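Local coordinates for Sodium/calcium exchanger membrane region domain-containing protein (Archaeoglobus fulgidus, PDB 4KPP) that probably exchanges protons for calcium ions across the membrane as a H+/Ca2+ antiporter of the sodium/calcium exchanger family, at residues L76-V81 with T101-G106; A107-I112 with A321-F326; V246-P251 with L346-Q351; S256-V261 with I279-N284. All coordinates share one frame; numbering follows the deposited sequence.

Interaction 1: L76-V81 with T101-G106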
# COMPACT_ATOMS: atom_id res chain seq x y z
N LEU A 76 -1.37 3.71 -5.80
CA LEU A 76 -0.52 4.50 -6.67
C LEU A 76 0.01 5.80 -6.03
O LEU A 76 1.16 6.16 -6.25
CB LEU A 76 -1.23 4.80 -8.00
CG LEU A 76 -0.45 4.53 -9.28
CD1 LEU A 76 0.20 3.15 -9.24
CD2 LEU A 76 -1.35 4.66 -10.50
N PRO A 77 -0.83 6.51 -5.24
CA PRO A 77 -0.28 7.70 -4.57
C PRO A 77 0.92 7.39 -3.68
O PRO A 77 1.81 8.22 -3.54
CB PRO A 77 -1.45 8.17 -3.71
CG PRO A 77 -2.65 7.76 -4.46
CD PRO A 77 -2.30 6.44 -5.10
N GLU A 78 0.96 6.20 -3.09
CA GLU A 78 2.09 5.83 -2.25
C GLU A 78 3.35 5.65 -3.09
O GLU A 78 4.44 6.07 -2.69
CB GLU A 78 1.80 4.56 -1.44
CG GLU A 78 3.03 3.95 -0.78
CD GLU A 78 3.77 4.93 0.14
OE1 GLU A 78 4.99 4.75 0.34
OE2 GLU A 78 3.13 5.87 0.67
N TYR A 79 3.21 5.03 -4.26
CA TYR A 79 4.34 4.85 -5.16
C TYR A 79 4.84 6.19 -5.68
O TYR A 79 6.05 6.38 -5.86
CB TYR A 79 3.98 3.92 -6.31
CG TYR A 79 3.98 2.46 -5.92
CD1 TYR A 79 2.95 1.92 -5.16
CD2 TYR A 79 5.03 1.63 -6.30
CE1 TYR A 79 2.96 0.59 -4.80
CE2 TYR A 79 5.04 0.29 -5.94
CZ TYR A 79 4.00 -0.22 -5.19
OH TYR A 79 4.01 -1.54 -4.82
N ALA A 80 3.92 7.11 -5.92
CA ALA A 80 4.28 8.41 -6.47
C ALA A 80 4.97 9.30 -5.44
O ALA A 80 5.95 9.97 -5.75
CB ALA A 80 3.05 9.10 -7.04
N VAL A 81 4.45 9.30 -4.21
CA VAL A 81 5.04 10.07 -3.13
C VAL A 81 6.40 9.50 -2.71
O VAL A 81 7.38 10.23 -2.58
CB VAL A 81 4.11 10.15 -1.90
CG1 VAL A 81 4.84 10.76 -0.70
CG2 VAL A 81 2.86 10.96 -2.23
N THR A 101 13.20 5.63 2.57
CA THR A 101 13.02 4.40 3.33
C THR A 101 12.03 4.58 4.47
O THR A 101 11.23 3.69 4.76
CB THR A 101 14.35 3.86 3.86
OG1 THR A 101 15.29 3.76 2.79
CG2 THR A 101 14.15 2.49 4.49
N ALA A 102 12.07 5.75 5.11
CA ALA A 102 11.14 6.07 6.19
C ALA A 102 9.70 6.08 5.70
O ALA A 102 8.80 5.60 6.39
CB ALA A 102 11.50 7.41 6.82
N ASN A 103 9.47 6.63 4.51
CA ASN A 103 8.13 6.68 3.93
C ASN A 103 7.62 5.29 3.57
O ASN A 103 6.44 4.97 3.75
CB ASN A 103 8.10 7.59 2.71
CG ASN A 103 6.72 7.74 2.11
OD1 ASN A 103 6.35 7.03 1.18
ND2 ASN A 103 5.93 8.67 2.66
N MET A 104 8.52 4.46 3.06
CA MET A 104 8.19 3.10 2.66
C MET A 104 7.83 2.24 3.88
O MET A 104 6.85 1.49 3.85
CB MET A 104 9.38 2.48 1.93
CG MET A 104 9.08 1.16 1.24
SD MET A 104 10.20 -0.13 1.79
CE MET A 104 9.45 -0.58 3.33
N THR A 105 8.64 2.34 4.93
CA THR A 105 8.40 1.57 6.14
C THR A 105 7.15 2.07 6.85
O THR A 105 6.39 1.29 7.42
CB THR A 105 9.61 1.64 7.10
OG1 THR A 105 9.96 3.01 7.33
CG2 THR A 105 10.81 0.90 6.50
N GLY A 106 6.94 3.39 6.80
CA GLY A 106 5.74 3.98 7.36
C GLY A 106 4.50 3.44 6.68
O GLY A 106 3.53 3.05 7.35
O HOH W 1 3.29 8.59 1.33
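Glu78 and Asn103 reach for each other from opposite directions, carboxylate against carboxamide, and the two flat groups lie nearly parallel, their planes only 12° apart. OE1 of Glu78 comes within 2.8 Å of OD1 of Asn103, while OE2 stays farther back at 3.5 Å from that same OD1. The Glu78 chain bends at its second torsion (chi2 56°), which swings the carboxylate off the side of its own helix and across to the amide. A water closes the other end of the pair: it donates to OE2 of Glu78 at 2.8 Å and accepts from ND2 of Asn103 at 3.0 Å, so a single water bridges carboxylate and amide. Both groups are buried in a bundle of membrane helices of the sodium/calcium exchanger fold, where helices 76-91 and 96-127 run almost antiparallel (163° between the short segments), their axes 10.6 Å apart at the closest. Polar side chains and a water lie between the backbones at this spacing. Asn103 ND2 also bonds to the backbone O of Val246, so the amide nitrogen serves two acceptors, and this fixes which way round the amide is turned. On the flank, Val81 crosses Asn103 at about a right angle and rests its CG1 4.1 Å from ND2, an apolar methyl group beside the polar pair. Around the carboxylate lie Ser254 and Glu255 of helix 242-267, and OE1 of Glu78 also sits close to OD2 of Asp82, bringing several acidic side chains together.

Interaction 2: A107-I112 with A321-F326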
# COMPACT_ATOMS: atom_id res chain seq x y z
N ALA A 107 4.53 3.40 5.35
CA ALA A 107 3.40 2.91 4.58
C ALA A 107 3.06 1.47 4.95
O ALA A 107 1.91 1.14 5.21
CB ALA A 107 3.68 3.03 3.08
N ASN A 108 4.09 0.61 4.99
CA ASN A 108 3.91 -0.80 5.33
C ASN A 108 3.35 -1.02 6.73
O ASN A 108 2.40 -1.78 6.90
CB ASN A 108 5.23 -1.56 5.19
CG ASN A 108 5.50 -1.99 3.76
OD1 ASN A 108 5.15 -3.09 3.35
ND2 ASN A 108 6.13 -1.11 2.99
N ARG A 109 3.94 -0.37 7.72
CA ARG A 109 3.54 -0.59 9.11
C ARG A 109 2.17 0.00 9.42
O ARG A 109 1.40 -0.57 10.20
CB ARG A 109 4.61 -0.06 10.07
CG ARG A 109 5.96 -0.75 9.92
CD ARG A 109 6.67 -0.92 11.26
NE ARG A 109 6.95 0.36 11.90
CZ ARG A 109 8.03 1.09 11.67
NH1 ARG A 109 8.94 0.68 10.80
NH2 ARG A 109 8.21 2.24 12.30
N LEU A 110 1.86 1.13 8.79
CA LEU A 110 0.55 1.76 8.95
C LEU A 110 -0.54 0.87 8.36
O LEU A 110 -1.64 0.79 8.90
CB LEU A 110 0.53 3.12 8.26
CG LEU A 110 -0.74 3.96 8.41
CD1 LEU A 110 -0.65 4.86 9.64
CD2 LEU A 110 -1.02 4.76 7.15
N LEU A 111 -0.21 0.22 7.25
CA LEU A 111 -1.16 -0.63 6.55
C LEU A 111 -1.60 -1.79 7.43
O LEU A 111 -2.78 -2.12 7.50
CB LEU A 111 -0.51 -1.18 5.28
CG LEU A 111 -1.35 -1.41 4.02
CD1 LEU A 111 -0.76 -2.58 3.25
CD2 LEU A 111 -2.83 -1.62 4.31
N ILE A 112 -0.65 -2.41 8.11
CA ILE A 112 -0.95 -3.54 8.98
C ILE A 112 -1.43 -3.06 10.34
O ILE A 112 -2.47 -3.49 10.82
CB ILE A 112 0.26 -4.48 9.14
CG1 ILE A 112 0.62 -5.08 7.78
CG2 ILE A 112 -0.03 -5.57 10.17
CD1 ILE A 112 1.83 -5.98 7.82
N ALA A 321 10.11 -5.51 9.00
CA ALA A 321 10.23 -6.93 8.68
C ALA A 321 9.70 -7.78 9.83
O ALA A 321 9.05 -8.80 9.61
CB ALA A 321 11.68 -7.28 8.39
N ALA A 322 9.99 -7.34 11.05
CA ALA A 322 9.53 -8.03 12.25
C ALA A 322 8.01 -8.02 12.33
O ALA A 322 7.39 -9.06 12.60
CB ALA A 322 10.13 -7.40 13.50
N GLN A 323 7.40 -6.86 12.10
CA GLN A 323 5.95 -6.74 12.08
C GLN A 323 5.35 -7.62 10.99
O GLN A 323 4.27 -8.18 11.15
CB GLN A 323 5.52 -5.29 11.85
CG GLN A 323 4.01 -5.09 11.93
CD GLN A 323 3.56 -3.82 11.23
OE1 GLN A 323 4.10 -3.45 10.19
NE2 GLN A 323 2.57 -3.15 11.81
N SER A 324 6.07 -7.74 9.87
CA SER A 324 5.59 -8.50 8.73
C SER A 324 5.65 -10.00 8.97
O SER A 324 4.82 -10.76 8.48
CB SER A 324 6.37 -8.13 7.47
OG SER A 324 6.28 -6.74 7.21
N LEU A 325 6.65 -10.43 9.75
CA LEU A 325 6.76 -11.82 10.16
C LEU A 325 5.56 -12.18 11.02
O LEU A 325 4.91 -13.21 10.81
CB LEU A 325 8.04 -12.03 10.97
CG LEU A 325 8.84 -13.31 10.73
CD1 LEU A 325 9.60 -13.71 11.99
CD2 LEU A 325 7.95 -14.44 10.23
N PHE A 326 5.26 -11.31 11.98
CA PHE A 326 4.12 -11.49 12.86
C PHE A 326 2.81 -11.47 12.09
O PHE A 326 1.87 -12.20 12.42
CB PHE A 326 4.13 -10.41 13.94
CG PHE A 326 3.06 -10.57 14.98
CD1 PHE A 326 2.99 -11.73 15.74
CD2 PHE A 326 2.12 -9.57 15.19
CE1 PHE A 326 2.00 -11.88 16.70
CE2 PHE A 326 1.14 -9.72 16.14
CZ PHE A 326 1.07 -10.87 16.90
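Gln323 of helix 311-331 lays its amide against Arg109 and Ile112 of helix 96-127, joining two membrane helices from the two homologous halves of the sodium/calcium exchanger fold. The short segments run roughly parallel, 32° apart, with axes 10.1 Å from each other. The glutamine spans the gap because its CG leaves opposite the backbone N (chi1 -175°) and the chain stays extended beyond. One hydrogen bond results: NE2 of Gln323 donates to the backbone O of Arg109 at 3.3 Å. The bond is long but nearly straight (172° at the hydrogen), and it arrives in the carbonyl plane on a lone pair. Acceptor and amide also share a plane, which would resist rotation of the amide about its last torsion.

The remaining contacts are packing. OE1 of Gln323 nestles into the start of the arginine side chain, 3.3 Å from CG of Arg109, while the guanidinium is engaged elsewhere by Glu316 and Thr320. Ile112 runs alongside the glutamine, pointing the other way, and brings its CB to 3.8 Å from NE2 of Gln323. A leucine in place of Gln323 would probably leave the Arg109 carbonyl without this cross-helix donor. The Ile112 side chain is about 7 Å from that of the calcium-binding Ile330 and about 12 Å from the bound calcium, so the contact lies to one side of the metal site. Closest of all is the backbone of Arg109, whose CA lies 3.1 Å from OE1 of Gln323.

Interaction 3: V246-P251 with L346-Q351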
# COMPACT_ATOMS: atom_id res chain seq x y z
N VAL A 246 6.99 12.53 7.03
CA VAL A 246 7.38 11.62 5.96
C VAL A 246 6.90 10.19 6.21
O VAL A 246 6.43 9.51 5.30
CB VAL A 246 8.92 11.61 5.78
CG1 VAL A 246 9.36 10.47 4.87
CG2 VAL A 246 9.39 12.94 5.22
N GLN A 247 7.00 9.76 7.46
CA GLN A 247 6.71 8.37 7.81
C GLN A 247 5.24 8.11 8.13
O GLN A 247 4.71 7.05 7.81
CB GLN A 247 7.58 7.93 8.98
CG GLN A 247 7.60 6.44 9.23
CD GLN A 247 8.73 6.03 10.16
OE1 GLN A 247 9.34 4.98 9.98
NE2 GLN A 247 9.02 6.86 11.16
N TRP A 248 4.58 9.08 8.76
CA TRP A 248 3.22 8.83 9.25
C TRP A 248 2.13 9.64 8.57
O TRP A 248 1.06 9.11 8.27
CB TRP A 248 3.16 9.02 10.77
CG TRP A 248 4.18 8.21 11.51
CD1 TRP A 248 5.15 8.67 12.35
CD2 TRP A 248 4.34 6.78 11.46
NE1 TRP A 248 5.90 7.63 12.83
CE2 TRP A 248 5.42 6.46 12.30
CE3 TRP A 248 3.68 5.75 10.79
CZ2 TRP A 248 5.86 5.15 12.49
CZ3 TRP A 248 4.11 4.45 10.98
CH2 TRP A 248 5.19 4.16 11.83
N ILE A 249 2.38 10.92 8.31
CA ILE A 249 1.36 11.77 7.71
C ILE A 249 1.21 11.52 6.21
O ILE A 249 0.10 11.35 5.72
CB ILE A 249 1.63 13.27 7.97
CG1 ILE A 249 1.65 13.54 9.47
CG2 ILE A 249 0.55 14.12 7.31
CD1 ILE A 249 1.88 15.00 9.82
N ALA A 250 2.33 11.48 5.50
CA ALA A 250 2.31 11.24 4.05
C ALA A 250 1.65 9.92 3.63
O ALA A 250 0.84 9.91 2.71
CB ALA A 250 3.71 11.39 3.44
N PRO A 251 2.00 8.80 4.29
CA PRO A 251 1.32 7.56 3.89
C PRO A 251 -0.16 7.56 4.26
O PRO A 251 -0.96 6.91 3.59
CB PRO A 251 2.05 6.47 4.67
CG PRO A 251 3.38 7.05 4.97
CD PRO A 251 3.12 8.51 5.20
N LEU A 346 -2.10 -2.42 19.02
CA LEU A 346 -1.34 -2.00 20.19
C LEU A 346 0.17 -1.96 19.95
O LEU A 346 0.82 -0.96 20.24
CB LEU A 346 -1.66 -2.89 21.40
CG LEU A 346 -3.10 -2.84 21.91
CD1 LEU A 346 -3.28 -3.75 23.11
CD2 LEU A 346 -3.50 -1.41 22.23
N LEU A 347 0.72 -3.05 19.42
CA LEU A 347 2.15 -3.14 19.17
C LEU A 347 2.64 -2.05 18.21
O LEU A 347 3.80 -1.64 18.26
CB LEU A 347 2.53 -4.53 18.65
CG LEU A 347 2.48 -5.65 19.69
CD1 LEU A 347 2.73 -7.00 19.04
CD2 LEU A 347 3.49 -5.39 20.79
N PHE A 348 1.74 -1.60 17.33
CA PHE A 348 2.05 -0.51 16.41
C PHE A 348 2.09 0.84 17.12
O PHE A 348 3.11 1.53 17.10
CB PHE A 348 1.04 -0.47 15.26
CG PHE A 348 1.19 0.73 14.37
CD1 PHE A 348 2.16 0.76 13.38
CD2 PHE A 348 0.36 1.84 14.52
CE1 PHE A 348 2.30 1.86 12.56
CE2 PHE A 348 0.50 2.94 13.71
CZ PHE A 348 1.47 2.96 12.72
N ILE A 349 0.97 1.21 17.74
CA ILE A 349 0.85 2.53 18.36
C ILE A 349 1.78 2.74 19.55
O ILE A 349 2.17 3.86 19.84
CB ILE A 349 -0.61 2.85 18.77
CG1 ILE A 349 -1.20 1.73 19.64
CG2 ILE A 349 -1.47 3.08 17.53
CD1 ILE A 349 -1.12 1.99 21.13
N VAL A 350 2.13 1.65 20.24
CA VAL A 350 3.07 1.73 21.35
C VAL A 350 4.42 2.25 20.87
O VAL A 350 5.03 3.10 21.51
CB VAL A 350 3.23 0.37 22.07
CG1 VAL A 350 4.53 0.33 22.86
CG2 VAL A 350 2.04 0.11 22.98
N GLN A 351 4.87 1.73 19.73
CA GLN A 351 6.14 2.14 19.14
C GLN A 351 6.08 3.59 18.70
O GLN A 351 7.08 4.32 18.75
CB GLN A 351 6.50 1.24 17.95
CG GLN A 351 7.91 1.45 17.41
CD GLN A 351 7.96 2.41 16.23
OE1 GLN A 351 7.14 2.34 15.32
NE2 GLN A 351 8.93 3.32 16.25
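A wide, pi-type turn at residues 246-249 interrupts the regular course of membrane helix 242-267, just before a kink at Pro251, whose nitrogen makes no bond to the preceding turn. From this irregular turn Trp248 projects toward helix 338-353, in the same half of the exchanger fold, and meets Phe348 and Gln351. The backbones stay well apart, with the nearest alpha carbons, those of Trp248 and Ile349, separated by 11.3 Å; the large side chains bridge the distance.

The main meeting is an offset edge-to-face, or T-shaped, aromatic pair. The edge of Phe348 is directed at the face of the six-membered ring of Trp248, with the planes at 87° and the ring centroids 5.3 Å apart. Phe348 enters with CE1 and CZ leading, and its CZ reaches 3.5 Å from CZ3 of Trp248. The offset carries the phenyl group toward the rim of the indole: its CE1 is 3.8 Å from CH2 of Trp248. With CG of Phe348 anti to its backbone N (chi1 172°), the ring is thrown forward from its helix to make this approach.

On the opposite face of the indole lies its own neighbour, CG of Gln247, 3.7 Å above the ring centre, so the tryptophan is held between an aliphatic carbon and an aromatic edge. Arg109 of helix 96-127 also touches Trp248 and donates through NH2 to OE1 of Gln351. The glutamine amide is tilted 46° from the indole plane, and that same OE1 stands 4.2 Å from CZ2 of Trp248.

Interaction 4: S256-V261 with I279-N284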
# COMPACT_ATOMS: atom_id res chain seq x y z
N SER A 256 -5.28 6.24 2.74
CA SER A 256 -6.68 6.55 3.07
C SER A 256 -7.73 6.13 2.03
O SER A 256 -8.74 5.54 2.40
CB SER A 256 -6.85 8.03 3.43
OG SER A 256 -6.22 8.33 4.66
N PRO A 257 -7.51 6.46 0.74
CA PRO A 257 -8.52 6.05 -0.25
C PRO A 257 -8.69 4.54 -0.29
O PRO A 257 -9.81 4.05 -0.45
CB PRO A 257 -7.94 6.55 -1.57
CG PRO A 257 -7.08 7.70 -1.18
CD PRO A 257 -6.47 7.31 0.13
N GLU A 258 -7.59 3.82 -0.15
CA GLU A 258 -7.60 2.37 -0.09
C GLU A 258 -8.39 1.87 1.12
O GLU A 258 -9.14 0.90 1.03
CB GLU A 258 -6.17 1.83 -0.03
CG GLU A 258 -6.07 0.36 0.29
CD GLU A 258 -4.76 0.02 0.97
OE1 GLU A 258 -4.32 -1.14 0.88
OE2 GLU A 258 -4.17 0.92 1.60
N LEU A 259 -8.21 2.55 2.25
CA LEU A 259 -8.90 2.19 3.48
C LEU A 259 -10.40 2.45 3.38
O LEU A 259 -11.21 1.62 3.78
CB LEU A 259 -8.32 2.96 4.67
CG LEU A 259 -7.37 2.18 5.59
CD1 LEU A 259 -8.11 1.02 6.23
CD2 LEU A 259 -6.14 1.69 4.83
N ILE A 260 -10.77 3.60 2.83
CA ILE A 260 -12.17 3.97 2.65
C ILE A 260 -12.93 2.96 1.79
O ILE A 260 -14.06 2.60 2.10
CB ILE A 260 -12.30 5.39 2.05
CG1 ILE A 260 -11.78 6.43 3.04
CG2 ILE A 260 -13.74 5.69 1.68
CD1 ILE A 260 -11.75 7.84 2.48
N VAL A 261 -12.30 2.52 0.70
CA VAL A 261 -12.92 1.52 -0.17
C VAL A 261 -13.07 0.19 0.57
O VAL A 261 -14.06 -0.51 0.41
CB VAL A 261 -12.13 1.34 -1.48
CG1 VAL A 261 -12.63 0.12 -2.26
CG2 VAL A 261 -12.22 2.60 -2.33
N ILE A 279 -4.38 -7.36 2.06
CA ILE A 279 -3.27 -8.30 2.18
C ILE A 279 -2.40 -8.26 0.93
O ILE A 279 -1.17 -8.26 1.02
CB ILE A 279 -3.78 -9.73 2.47
CG1 ILE A 279 -4.41 -9.79 3.87
CG2 ILE A 279 -2.65 -10.74 2.32
CD1 ILE A 279 -5.20 -11.05 4.14
N SER A 280 -3.05 -8.22 -0.24
CA SER A 280 -2.34 -8.11 -1.51
C SER A 280 -1.63 -6.76 -1.65
O SER A 280 -0.56 -6.67 -2.25
CB SER A 280 -3.29 -8.32 -2.69
OG SER A 280 -2.62 -8.17 -3.92
N SER A 281 -2.24 -5.71 -1.10
CA SER A 281 -1.62 -4.39 -1.11
C SER A 281 -0.36 -4.39 -0.26
O SER A 281 0.62 -3.71 -0.59
CB SER A 281 -2.60 -3.33 -0.60
OG SER A 281 -1.98 -2.06 -0.54
N LYS A 282 -0.40 -5.14 0.84
CA LYS A 282 0.80 -5.34 1.65
C LYS A 282 1.87 -6.03 0.82
O LYS A 282 3.04 -5.67 0.91
CB LYS A 282 0.48 -6.16 2.91
CG LYS A 282 1.69 -6.73 3.64
CD LYS A 282 2.64 -5.65 4.15
CE LYS A 282 3.90 -6.28 4.74
NZ LYS A 282 4.91 -5.28 5.19
N VAL A 283 1.47 -6.99 -0.01
CA VAL A 283 2.42 -7.71 -0.85
C VAL A 283 3.20 -6.77 -1.78
O VAL A 283 4.43 -6.79 -1.78
CB VAL A 283 1.74 -8.83 -1.68
CG1 VAL A 283 2.76 -9.53 -2.58
CG2 VAL A 283 1.07 -9.83 -0.77
N ASN A 284 2.50 -5.95 -2.56
CA ASN A 284 3.20 -5.06 -3.49
C ASN A 284 4.04 -3.99 -2.79
O ASN A 284 5.14 -3.65 -3.24
CB ASN A 284 2.27 -4.45 -4.55
CG ASN A 284 1.40 -3.32 -4.02
OD1 ASN A 284 1.89 -2.22 -3.76
ND2 ASN A 284 0.11 -3.58 -3.89
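Glu258 and Ser281 carry this contact by themselves, each burying a similar small area against the other. Ser281 OG donates a hydrogen bond of 2.9 Å to OE1 of Glu258, and it is also bonded to NE2 of Gln285, farther along its own helix. The hydroxyl does not lie in the carboxylate plane: it meets OE1 from above, 47° out of that plane. Beside the bond, CB of Ser281 lies 3.2 Å from the same OE1, so OE1 touches both atoms of the serine side chain.

The reach comes almost wholly from the glutamate. Its CG is anti to the backbone N (chi1 169°) and the chain continues extended, spanning helices whose nearest alpha carbons, Glu258 and Ser281, are 9.1 Å apart. These are helices 242-267 and 271-285, consecutive in the chain and packed in the exchanger's transmembrane core. Pro257, directly before the glutamate, sits at a kink where two backbone nitrogens, its own and that of Glu258, make no bond to the turn before. The same Pro-Glu pair recurs as Pro77 and Glu78 in the other half of the protein, consistent with the internal repeat of this exchanger family.

With an alanine in place of Glu258, the Ser281 hydroxyl would probably lose its acceptor on helix 242-267. OE2 of Glu258 lies close to OE2 of Glu255. The hydroxyl donates to Glu258 and accepts from Gln285 NE2, so both of its roles are filled within the buried core.

In the fold
The four contacts form one compact buried cluster, their centres 10 to 16 Å apart. Along the chain, interaction 1 closes before interaction 2 opens; interactions 2 and 3 then interleave, and interaction 4 is nested inside the loops closed by both. Helix 96-127 serves interactions 1 and 2, while helix 242-267 serves 3 and 4. Direct bonds stitch them together: Asn103 to Val246 between 1 and 3, Tyr79 to Asn284 between 1 and 4, Arg109 to Gln351 between 2 and 3, and Lys282 to Asn108 and Ser324 between 4 and 2. Interactions 3 and 4 do not touch. Interaction 2 joins the two halves of the exchanger directly, and the bonds between contacts do so again, consistent with a shared polar core.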